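Local coordinates for protein sulfatase (Bacteroides fragilis CAG:558, PDB 6USS) that probably hydrolyses aryl sulfate esters as a calcium-dependent member of the sulfatase family from a gut bacterium, here in a form with an altered catalytic site, at residues G447-I452 with K460-I465; L451-E456 with P510-D515; M44-T49 with N341-S346. The protein carries 1 engineered substitution. All coordinates share one frame; numbering follows the deposited sequence.

Interaction 1: G447-I452 with K460-I465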
loop_
_atom_site.group_PDB
_atom_site.type_symbol
_atom_site.label_atom_id
_atom_site.label_comp_id
_atom_site.label_asym_id
_atom_site.label_seq_id
_atom_site.Cartn_x
_atom_site.Cartn_y
_atom_site.Cartn_z
ATOM N N GLY A 447 34.719 5.352 -20.981
ATOM C CA GLY A 447 35.066 5.755 -22.338
ATOM C C GLY A 447 34.843 4.596 -23.295
ATOM O O GLY A 447 33.810 3.918 -23.266
ATOM N N ASP A 448 35.826 4.360 -24.149
ATOM C CA ASP A 448 35.732 3.308 -25.144
ATOM C C ASP A 448 36.094 1.949 -24.586
ATOM O O ASP A 448 36.027 0.958 -25.319
ATOM C CB ASP A 448 36.670 3.617 -26.316
ATOM C CG ASP A 448 36.306 4.896 -27.036
ATOM O OD1 ASP A 448 35.166 5.399 -26.831
ATOM O OD2 ASP A 448 37.160 5.395 -27.806
ATOM N N TRP A 449 36.507 1.884 -23.327
ATOM C CA TRP A 449 37.217 0.729 -22.813
ATOM C C TRP A 449 36.390 0.022 -21.759
ATOM O O TRP A 449 35.774 0.661 -20.903
ATOM C CB TRP A 449 38.576 1.135 -22.245
ATOM C CG TRP A 449 39.531 1.567 -23.319
ATOM C CD1 TRP A 449 39.921 2.841 -23.605
ATOM C CD2 TRP A 449 40.206 0.719 -24.262
ATOM N NE1 TRP A 449 40.800 2.838 -24.663
ATOM C CE2 TRP A 449 40.986 1.548 -25.086
ATOM C CE3 TRP A 449 40.231 -0.658 -24.483
ATOM C CZ2 TRP A 449 41.788 1.043 -26.113
ATOM C CZ3 TRP A 449 41.027 -1.159 -25.514
ATOM C CH2 TRP A 449 41.796 -0.310 -26.308
ATOM N N LYS A 450 36.369 -1.301 -21.849
ATOM C CA LYS A 450 35.632 -2.151 -20.931
ATOM C C LYS A 450 36.590 -3.207 -20.411
ATOM O O LYS A 450 37.250 -3.890 -21.207
ATOM C CB LYS A 450 34.436 -2.795 -21.636
ATOM C CG LYS A 450 33.581 -3.695 -20.768
ATOM C CD LYS A 450 32.429 -4.238 -21.598
ATOM C CE LYS A 450 31.468 -5.032 -20.740
ATOM N NZ LYS A 450 30.385 -5.688 -21.542
ATOM N N LEU A 451 36.690 -3.324 -19.086
ATOM C CA LEU A 451 37.561 -4.310 -18.460
ATOM C C LEU A 451 36.713 -5.289 -17.659
ATOM O O LEU A 451 35.961 -4.882 -16.767
ATOM C CB LEU A 451 38.605 -3.650 -17.558
ATOM C CG LEU A 451 39.329 -4.687 -16.678
ATOM C CD1 LEU A 451 40.236 -5.560 -17.531
ATOM C CD2 LEU A 451 40.114 -4.038 -15.534
ATOM N N ILE A 452 36.840 -6.575 -17.981
ATOM C CA ILE A 452 36.185 -7.655 -17.253
ATOM C C ILE A 452 37.258 -8.455 -16.529
ATOM O O ILE A 452 38.260 -8.869 -17.136
ATOM C CB ILE A 452 35.362 -8.561 -18.186
ATOM C CG1 ILE A 452 34.333 -7.745 -18.970
ATOM C CG2 ILE A 452 34.683 -9.660 -17.392
ATOM C CD1 ILE A 452 33.725 -8.498 -20.138
ATOM N N LYS A 460 41.847 -11.416 -17.173
ATOM C CA LYS A 460 41.340 -10.093 -17.507
ATOM C C LYS A 460 41.137 -9.975 -19.015
ATOM O O LYS A 460 41.931 -10.499 -19.800
ATOM C CB LYS A 460 42.287 -8.996 -17.000
ATOM C CG LYS A 460 42.413 -8.934 -15.462
ATOM C CD LYS A 460 43.287 -7.751 -15.016
ATOM C CE LYS A 460 43.341 -7.612 -13.499
ATOM N NZ LYS A 460 44.658 -7.102 -13.015
ATOM N N GLU A 461 40.043 -9.316 -19.414
ATOM C CA GLU A 461 39.725 -9.051 -20.816
ATOM C C GLU A 461 39.463 -7.562 -20.993
ATOM O O GLU A 461 38.751 -6.945 -20.191
ATOM C CB GLU A 461 38.505 -9.854 -21.290
ATOM C CG GLU A 461 38.747 -11.343 -21.360
ATOM C CD GLU A 461 37.549 -12.125 -21.876
ATOM O OE1 GLU A 461 36.402 -11.651 -21.720
ATOM O OE2 GLU A 461 37.758 -13.229 -22.433
ATOM N N LEU A 462 40.066 -6.977 -22.024
ATOM C CA LEU A 462 39.925 -5.556 -22.303
ATOM C C LEU A 462 39.377 -5.413 -23.711
ATOM O O LEU A 462 39.964 -5.941 -24.661
ATOM C CB LEU A 462 41.266 -4.836 -22.155
ATOM C CG LEU A 462 41.265 -3.339 -22.485
ATOM C CD1 LEU A 462 40.498 -2.601 -21.438
ATOM C CD2 LEU A 462 42.667 -2.792 -22.561
ATOM N N PHE A 463 38.248 -4.727 -23.851
ATOM C CA PHE A 463 37.638 -4.548 -25.161
ATOM C C PHE A 463 37.420 -3.072 -25.439
ATOM O O PHE A 463 37.056 -2.303 -24.542
ATOM C CB PHE A 463 36.296 -5.286 -25.284
ATOM C CG PHE A 463 36.388 -6.783 -25.068
ATOM C CD1 PHE A 463 36.834 -7.621 -26.078
ATOM C CD2 PHE A 463 36.010 -7.346 -23.855
ATOM C CE1 PHE A 463 36.914 -8.996 -25.877
ATOM C CE2 PHE A 463 36.080 -8.717 -23.648
ATOM C CZ PHE A 463 36.534 -9.542 -24.655
ATOM N N ASN A 464 37.644 -2.694 -26.687
ATOM C CA ASN A 464 37.237 -1.395 -27.206
ATOM C C ASN A 464 35.834 -1.566 -27.764
ATOM O O ASN A 464 35.661 -2.014 -28.897
ATOM C CB ASN A 464 38.195 -0.906 -28.285
ATOM C CG ASN A 464 38.072 0.579 -28.524
ATOM O OD1 ASN A 464 37.051 1.062 -29.020
ATOM N ND2 ASN A 464 39.106 1.319 -28.158
ATOM N N ILE A 465 34.827 -1.201 -26.963
ATOM C CA ILE A 465 33.439 -1.468 -27.343
ATOM C C ILE A 465 33.053 -0.789 -28.657
ATOM O O ILE A 465 32.505 -1.469 -29.535
ATOM C CB ILE A 465 32.496 -1.121 -26.179
ATOM C CG1 ILE A 465 32.805 -2.014 -24.954
ATOM C CG2 ILE A 465 31.034 -1.233 -26.606
ATOM C CD1 ILE A 465 32.572 -3.496 -25.158
#
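Lys450 with Phe463 and Ile452 with Glu461 are the hydrogen-bonded pairs of an antiparallel hairpin whose two strands run at 162° to each other, 4.8 Å apart at the closest approach of their axes. Each pair exchanges two N-H to C=O bonds, and one more, from Ile465 N to Asp448 O at 3.0 Å, extends the ladder past the end of the paired strands. Leu451 with Leu462, between them, and Trp449 with Asn464, beyond Lys450-Phe463, are the non-hydrogen-bonded pairs.

On the face carrying these last four residues, Asn464 lies over one face of the indole. Its ND2 comes to 3.4 Å from Trp449 CZ2, toward the rim, while its CB makes a CH-pi contact over the six-membered ring; the amide plane stands 75° from the ring plane. Leu462, with CG opposite its backbone N (chi1 177°), brings CG within 3.5 Å of Trp449 CE3, just beside the asparagine. Leu451 sends CD1 to 4.0 Å from Lys460 CB. Ile482 of helix 480-496 touches Trp449 and Leu462, whose apolar groups suit that burial.

On the other face, Ile452 CD1 reaches the edge of the Phe463 ring, 4.2 Å from CE2. The extended Lys450 lays its methylenes against Ile465, CD to CD1 3.6 Å, and carries its ammonium on to Glu353, Glu471 and Ala351 O.

Apolar contacts thus occur on both faces, beside an amide on one and the charged Lys450 and Glu461 on the other. Facing backbone polar atoms of the hydrogen-bonded pairs satisfy one another, and the buried lysine charge is probably balanced by two carboxylates.

Interaction 2: L451-E456 with P510-D515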
loop_
_atom_site.group_PDB
_atom_site.type_symbol
_atom_site.label_atom_id
_atom_site.label_comp_id
_atom_site.label_asym_id
_atom_site.label_seq_id
_atom_site.Cartn_x
_atom_site.Cartn_y
_atom_site.Cartn_z
ATOM N N LEU A 451 36.690 -3.324 -19.086
ATOM C CA LEU A 451 37.561 -4.310 -18.460
ATOM C C LEU A 451 36.713 -5.289 -17.659
ATOM O O LEU A 451 35.961 -4.882 -16.767
ATOM C CB LEU A 451 38.605 -3.650 -17.558
ATOM C CG LEU A 451 39.329 -4.687 -16.678
ATOM C CD1 LEU A 451 40.236 -5.560 -17.531
ATOM C CD2 LEU A 451 40.114 -4.038 -15.534
ATOM N N ILE A 452 36.840 -6.575 -17.981
ATOM C CA ILE A 452 36.185 -7.655 -17.253
ATOM C C ILE A 452 37.258 -8.455 -16.529
ATOM O O ILE A 452 38.260 -8.869 -17.136
ATOM C CB ILE A 452 35.362 -8.561 -18.186
ATOM C CG1 ILE A 452 34.333 -7.745 -18.970
ATOM C CG2 ILE A 452 34.683 -9.660 -17.392
ATOM C CD1 ILE A 452 33.725 -8.498 -20.138
ATOM N N TYR A 453 37.055 -8.655 -15.231
ATOM C CA TYR A 453 37.953 -9.438 -14.399
ATOM C C TYR A 453 37.222 -10.674 -13.905
ATOM O O TYR A 453 36.081 -10.576 -13.440
ATOM C CB TYR A 453 38.438 -8.617 -13.217
ATOM C CG TYR A 453 39.124 -9.426 -12.139
ATOM C CD1 TYR A 453 40.374 -10.020 -12.364
ATOM C CD2 TYR A 453 38.540 -9.569 -10.876
ATOM C CE1 TYR A 453 41.015 -10.746 -11.359
ATOM C CE2 TYR A 453 39.181 -10.292 -9.860
ATOM C CZ TYR A 453 40.418 -10.876 -10.107
ATOM O OH TYR A 453 41.063 -11.595 -9.113
ATOM N N TYR A 454 37.877 -11.826 -13.997
ATOM C CA TYR A 454 37.255 -13.102 -13.669
ATOM C C TYR A 454 37.816 -13.591 -12.339
ATOM O O TYR A 454 39.004 -13.927 -12.244
ATOM C CB TYR A 454 37.489 -14.119 -14.778
ATOM C CG TYR A 454 36.793 -13.794 -16.087
ATOM C CD1 TYR A 454 37.299 -12.816 -16.942
ATOM C CD2 TYR A 454 35.628 -14.465 -16.472
ATOM C CE1 TYR A 454 36.680 -12.517 -18.141
ATOM C CE2 TYR A 454 35.004 -14.178 -17.689
ATOM C CZ TYR A 454 35.540 -13.204 -18.522
ATOM O OH TYR A 454 34.938 -12.900 -19.729
ATOM N N TYR A 455 36.947 -13.636 -11.320
ATOM C CA TYR A 455 37.354 -14.067 -9.989
ATOM C C TYR A 455 37.922 -15.475 -9.998
ATOM O O TYR A 455 38.785 -15.791 -9.176
ATOM C CB TYR A 455 36.167 -14.022 -9.031
ATOM C CG TYR A 455 35.725 -12.651 -8.609
ATOM C CD1 TYR A 455 36.462 -11.924 -7.700
ATOM C CD2 TYR A 455 34.560 -12.089 -9.102
ATOM C CE1 TYR A 455 36.064 -10.678 -7.287
ATOM C CE2 TYR A 455 34.147 -10.825 -8.690
ATOM C CZ TYR A 455 34.909 -10.137 -7.776
ATOM O OH TYR A 455 34.548 -8.893 -7.344
ATOM N N GLU A 456 37.437 -16.340 -10.894
ATOM C CA GLU A 456 37.745 -17.759 -10.759
ATOM C C GLU A 456 39.211 -18.052 -11.064
ATOM O O GLU A 456 39.798 -18.952 -10.448
ATOM C CB GLU A 456 36.820 -18.610 -11.644
ATOM C CG GLU A 456 36.684 -20.068 -11.163
ATOM C CD GLU A 456 35.855 -20.967 -12.093
ATOM O OE1 GLU A 456 34.930 -20.451 -12.771
ATOM O OE2 GLU A 456 36.120 -22.199 -12.122
ATOM N N PRO A 510 39.964 -14.865 0.337
ATOM C CA PRO A 510 39.193 -14.209 -0.734
ATOM C C PRO A 510 39.929 -14.242 -2.069
ATOM O O PRO A 510 41.162 -14.243 -2.119
ATOM C CB PRO A 510 39.031 -12.769 -0.225
ATOM C CG PRO A 510 39.108 -12.889 1.253
ATOM C CD PRO A 510 40.082 -14.011 1.533
ATOM N N CYS A 511 39.158 -14.264 -3.160
ATOM C CA CYS A 511 39.750 -14.068 -4.483
ATOM C C CYS A 511 40.362 -12.671 -4.587
ATOM O O CYS A 511 39.773 -11.698 -4.103
ATOM C CB CYS A 511 38.699 -14.236 -5.587
ATOM S SG CYS A 511 37.751 -15.775 -5.553
ATOM N N PRO A 512 41.535 -12.537 -5.206
ATOM C CA PRO A 512 42.139 -11.204 -5.363
ATOM C C PRO A 512 41.194 -10.232 -6.047
ATOM O O PRO A 512 40.546 -10.568 -7.039
ATOM C CB PRO A 512 43.371 -11.461 -6.246
ATOM C CG PRO A 512 43.644 -12.928 -6.134
ATOM C CD PRO A 512 42.338 -13.604 -5.835
ATOM N N TRP A 513 41.134 -9.011 -5.521
ATOM C CA TRP A 513 40.532 -7.899 -6.238
ATOM C C TRP A 513 41.246 -7.757 -7.580
ATOM O O TRP A 513 42.386 -8.224 -7.709
ATOM C CB TRP A 513 40.664 -6.601 -5.431
ATOM C CG TRP A 513 39.845 -6.504 -4.194
ATOM C CD1 TRP A 513 40.304 -6.242 -2.938
ATOM C CD2 TRP A 513 38.417 -6.615 -4.088
ATOM N NE1 TRP A 513 39.262 -6.205 -2.055
ATOM C CE2 TRP A 513 38.089 -6.433 -2.727
ATOM C CE3 TRP A 513 37.387 -6.867 -5.006
ATOM C CZ2 TRP A 513 36.773 -6.491 -2.255
ATOM C CZ3 TRP A 513 36.082 -6.932 -4.541
ATOM C CH2 TRP A 513 35.785 -6.754 -3.176
ATOM N N PRO A 514 40.641 -7.102 -8.588
ATOM C CA PRO A 514 41.347 -6.947 -9.877
ATOM C C PRO A 514 42.708 -6.282 -9.753
ATOM O O PRO A 514 43.630 -6.615 -10.507
ATOM C CB PRO A 514 40.389 -6.076 -10.710
ATOM C CG PRO A 514 39.124 -6.012 -9.972
ATOM C CD PRO A 514 39.400 -6.308 -8.543
ATOM N N ASP A 515 42.854 -5.329 -8.831
ATOM C CA ASP A 515 44.103 -4.598 -8.663
ATOM C C ASP A 515 45.059 -5.273 -7.676
ATOM O O ASP A 515 46.021 -4.639 -7.226
ATOM C CB ASP A 515 43.820 -3.148 -8.239
ATOM C CG ASP A 515 43.062 -3.052 -6.930
ATOM O OD1 ASP A 515 42.378 -4.030 -6.567
ATOM O OD2 ASP A 515 43.143 -2.001 -6.258
#
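Tyr453 lies with one ring face against Pro514, the main apolar contact between strand end 451-456 and the C-terminal loop 510-515. Pro514 CA sits 3.8 Å from the ring centroid and almost exactly on its normal, a CH-pi contact, and the pyrrolidine continues across the ring toward CD2, with CG 3.7 Å from Tyr453 CD2. The two side chains meet at about a right angle. A proline suits the place because its compact, rigid ring offers polarised C-H groups to the aromatic face. On the opposite face of the tyrosine the backbone N of Tyr455 lies toward the rim, so the ring sits between the backbone just past its strand and the loop. Placing CG opposite the backbone N (chi1 167°) turns the ring out toward that loop.

Tyr453 belongs to the antiparallel four-stranded sheet of the C-terminal part of the chain, in which strand 449-454 is an inner strand. The loop follows helix 480-496 and the short strand 503-504, and passes along the end of strand 449-454; Leu490 and Leu494 of the helix touch Pro514 and Trp513.

A further apolar contact joins Tyr455 to Cys511, whose CB approaches the edge of the ring at 3.8 Å from CD1. Tyr455 and Trp513 run side by side and point the same way, the phenol oxygen coming to the indole edge at 3.7 Å from CZ3; that hydroxyl is hydrogen-bonded to Asn426.

Among polar contacts, the phenol of Tyr453 reaches the Pro512 carbonyl, which lies near the plane of its ring. The modelled separation is too short to be trusted, so both the hydrogen bond and its length are doubtful. Trp513 is also flanked by Arg495 and Arg501 in cation-pi contacts.

Interaction 3: M44-T49 with N341-S346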
loop_
_atom_site.group_PDB
_atom_site.type_symbol
_atom_site.label_atom_id
_atom_site.label_comp_id
_atom_site.label_asym_id
_atom_site.label_seq_id
_atom_site.Cartn_x
_atom_site.Cartn_y
_atom_site.Cartn_z
ATOM N N MET A 44 14.631 -9.214 -22.111
ATOM C CA MET A 44 14.561 -8.819 -23.512
ATOM C C MET A 44 15.935 -8.332 -23.989
ATOM O O MET A 44 16.550 -7.471 -23.352
ATOM C CB MET A 44 13.494 -7.737 -23.697
ATOM C CG MET A 44 13.386 -7.169 -25.110
ATOM S SD MET A 44 12.233 -5.788 -25.277
ATOM C CE MET A 44 12.418 -5.385 -27.020
ATOM N N GLY A 45 16.419 -8.886 -25.125
ATOM C CA GLY A 45 17.728 -8.521 -25.633
ATOM C C GLY A 45 17.743 -7.233 -26.471
ATOM O O GLY A 45 16.722 -6.745 -26.955
ATOM N N TRP A 46 18.955 -6.697 -26.649
ATOM C CA TRP A 46 19.169 -5.522 -27.490
ATOM C C TRP A 46 18.600 -5.663 -28.896
ATOM O O TRP A 46 18.392 -4.645 -29.574
ATOM C CB TRP A 46 20.659 -5.250 -27.612
ATOM C CG TRP A 46 21.042 -3.836 -27.956
ATOM C CD1 TRP A 46 20.647 -2.693 -27.313
ATOM C CD2 TRP A 46 21.953 -3.421 -28.989
ATOM N NE1 TRP A 46 21.251 -1.595 -27.888
ATOM C CE2 TRP A 46 22.044 -2.012 -28.926
ATOM C CE3 TRP A 46 22.680 -4.101 -29.970
ATOM C CZ2 TRP A 46 22.845 -1.270 -29.802
ATOM C CZ3 TRP A 46 23.477 -3.363 -30.844
ATOM C CH2 TRP A 46 23.559 -1.960 -30.744
ATOM N N GLN A 47 18.377 -6.887 -29.372
ATOM C CA GLN A 47 17.923 -7.100 -30.739
ATOM C C GLN A 47 16.615 -7.875 -30.804
ATOM O O GLN A 47 16.262 -8.377 -31.880
ATOM C CB GLN A 47 19.008 -7.824 -31.541
ATOM C CG GLN A 47 20.263 -6.987 -31.809
ATOM C CD GLN A 47 20.097 -6.079 -33.010
ATOM O OE1 GLN A 47 19.257 -6.334 -33.866
ATOM N NE2 GLN A 47 20.914 -5.025 -33.093
ATOM N N ASP A 48 15.893 -7.992 -29.690
ATOM C CA ASP A 48 14.615 -8.708 -29.642
ATOM C C ASP A 48 13.443 -7.797 -30.000
ATOM O O ASP A 48 12.449 -7.701 -29.285
ATOM C CB ASP A 48 14.432 -9.332 -28.266
ATOM C CG ASP A 48 15.465 -10.398 -27.981
ATOM O OD1 ASP A 48 16.135 -10.853 -28.942
ATOM O OD2 ASP A 48 15.618 -10.773 -26.795
ATOM N N THR A 49 13.569 -7.127 -31.142
ATOM C CA THR A 49 12.646 -6.085 -31.564
ATOM C C THR A 49 12.844 -5.876 -33.057
ATOM O O THR A 49 13.904 -6.198 -33.607
ATOM C CB THR A 49 12.892 -4.780 -30.785
ATOM O OG1 THR A 49 12.201 -3.684 -31.407
ATOM C CG2 THR A 49 14.388 -4.462 -30.743
ATOM N N ASN A 341 21.746 -12.579 -29.095
ATOM C CA ASN A 341 21.677 -11.119 -29.050
ATOM C C ASN A 341 22.646 -10.502 -30.059
ATOM O O ASN A 341 23.083 -9.354 -29.904
ATOM C CB ASN A 341 21.944 -10.598 -27.636
ATOM C CG ASN A 341 21.002 -11.198 -26.607
ATOM O OD1 ASN A 341 19.819 -10.833 -26.536
ATOM N ND2 ASN A 341 21.512 -12.137 -25.816
ATOM N N SER A 342 22.985 -11.267 -31.095
ATOM C CA SER A 342 23.937 -10.809 -32.093
ATOM C C SER A 342 23.490 -9.466 -32.664
ATOM O O SER A 342 22.293 -9.273 -32.908
ATOM C CB SER A 342 24.055 -11.835 -33.219
ATOM O OG SER A 342 24.414 -11.173 -34.412
ATOM N N PRO A 343 24.424 -8.532 -32.940
ATOM C CA PRO A 343 25.882 -8.690 -32.926
ATOM C C PRO A 343 26.513 -8.668 -31.541
ATOM O O PRO A 343 27.729 -8.647 -31.456
ATOM C CB PRO A 343 26.352 -7.464 -33.700
ATOM C CG PRO A 343 25.379 -6.424 -33.271
ATOM C CD PRO A 343 24.049 -7.149 -33.264
ATOM N N LEU A 344 25.727 -8.631 -30.472
ATOM C CA LEU A 344 26.343 -8.618 -29.151
ATOM C C LEU A 344 26.763 -10.029 -28.748
ATOM O O LEU A 344 26.165 -11.017 -29.182
ATOM C CB LEU A 344 25.389 -8.037 -28.109
ATOM C CG LEU A 344 24.815 -6.671 -28.455
ATOM C CD1 LEU A 344 24.021 -6.150 -27.279
ATOM C CD2 LEU A 344 25.944 -5.721 -28.829
ATOM N N ASN A 345 27.798 -10.114 -27.902
ATOM C CA ASN A 345 28.319 -11.400 -27.444
ATOM C C ASN A 345 27.472 -11.969 -26.298
ATOM O O ASN A 345 27.246 -11.299 -25.284
ATOM C CB ASN A 345 29.775 -11.243 -27.001
ATOM C CG ASN A 345 30.552 -12.560 -27.038
ATOM O OD1 ASN A 345 30.001 -13.633 -26.801
ATOM N ND2 ASN A 345 31.856 -12.468 -27.310
ATOM N N SER A 346 27.010 -13.203 -26.469
ATOM C CA SER A 346 26.395 -13.982 -25.393
ATOM C C SER A 346 25.086 -13.284 -24.966
ATOM O O SER A 346 24.362 -12.706 -25.795
ATOM C CB SER A 346 27.428 -14.203 -24.288
ATOM O OG SER A 346 26.890 -14.908 -23.185
HETATM O O HOH W 1 18.611 -9.556 -28.651
#
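Trp46 and Leu344 meet at about a right angle, the leucine methyl CD1 lying 3.5 Å from Trp46 CB and close to the indole carbons CG, CD2 and CE3. The tryptophan holds CG opposite its backbone N (chi1 -157°), which carries the indole across to the 341-346 loop; Leu344 turns its branched end to meet it. Pro343 CG comes to the edge of the ring at the far end. Arg357 makes a cation-pi contact with the same indole, and Phe53 meets it as well.

Asn341 bends its side chain (chi1 -56°) so that OD1 rests 3.2 Å from Gly45 CA, an approach that the absence of a side chain at Gly45 allows. A water ties the loops together: it accepts from Gln47 N and donates to Asn341 OD1, each at 2.8 Å, with a weaker bond to Asp48 OD1. The other end of the amide gives a nearly straight bond from Asn341 ND2 to Ser346 O at 2.9 Å, and ND2 also bonds Gly325 O, so both ends of the buried amide are engaged and its rotation is fixed. Gln47 lays its CG methylene 3.2 Å from Ser342 O.

Each loop is shaped by a turn. Gly45 to Asp48 is a type I beta turn, and Asp48 OD2 takes Gly45 N from above the carboxylate plane while also bonding Tyr288 OH. In the other, Leu344 N bonds Asn341 O around the cis peptide before Pro343, as in a type VI turn.

Both loops follow neighbouring parallel strands, 35-41 and 315-321, whose ends lead into the calcium ligands Asp42, Asp43, Asp322 and Asn323, the arrangement of the alkaline phosphatase-like sulfatase fold.

In the fold
Interactions 1 and 2 share Leu451 and Ile452 on strand 449-454, and their centres lie 14 Å apart. Lys460 NZ probably bonds Pro514 O at 2.8 Å, tying the C-terminal loop to strand 460-464, while Glu461 OE1 probably bonds Tyr454 OH at 2.8 Å and joins strands 449-454 and 460-464. Interaction 3 lies in loops that follow strands of the main mixed sheet, its centre about 19 Å from that of interaction 1 and 26 Å from that of interaction 2, with no direct touch. It alone borders the metal site: Gly45 is about 10 Å from the calcium ion but no ligand; the ligands are Asp42, Asp43, Asp322, Asn323 and, here, engineered Cys88.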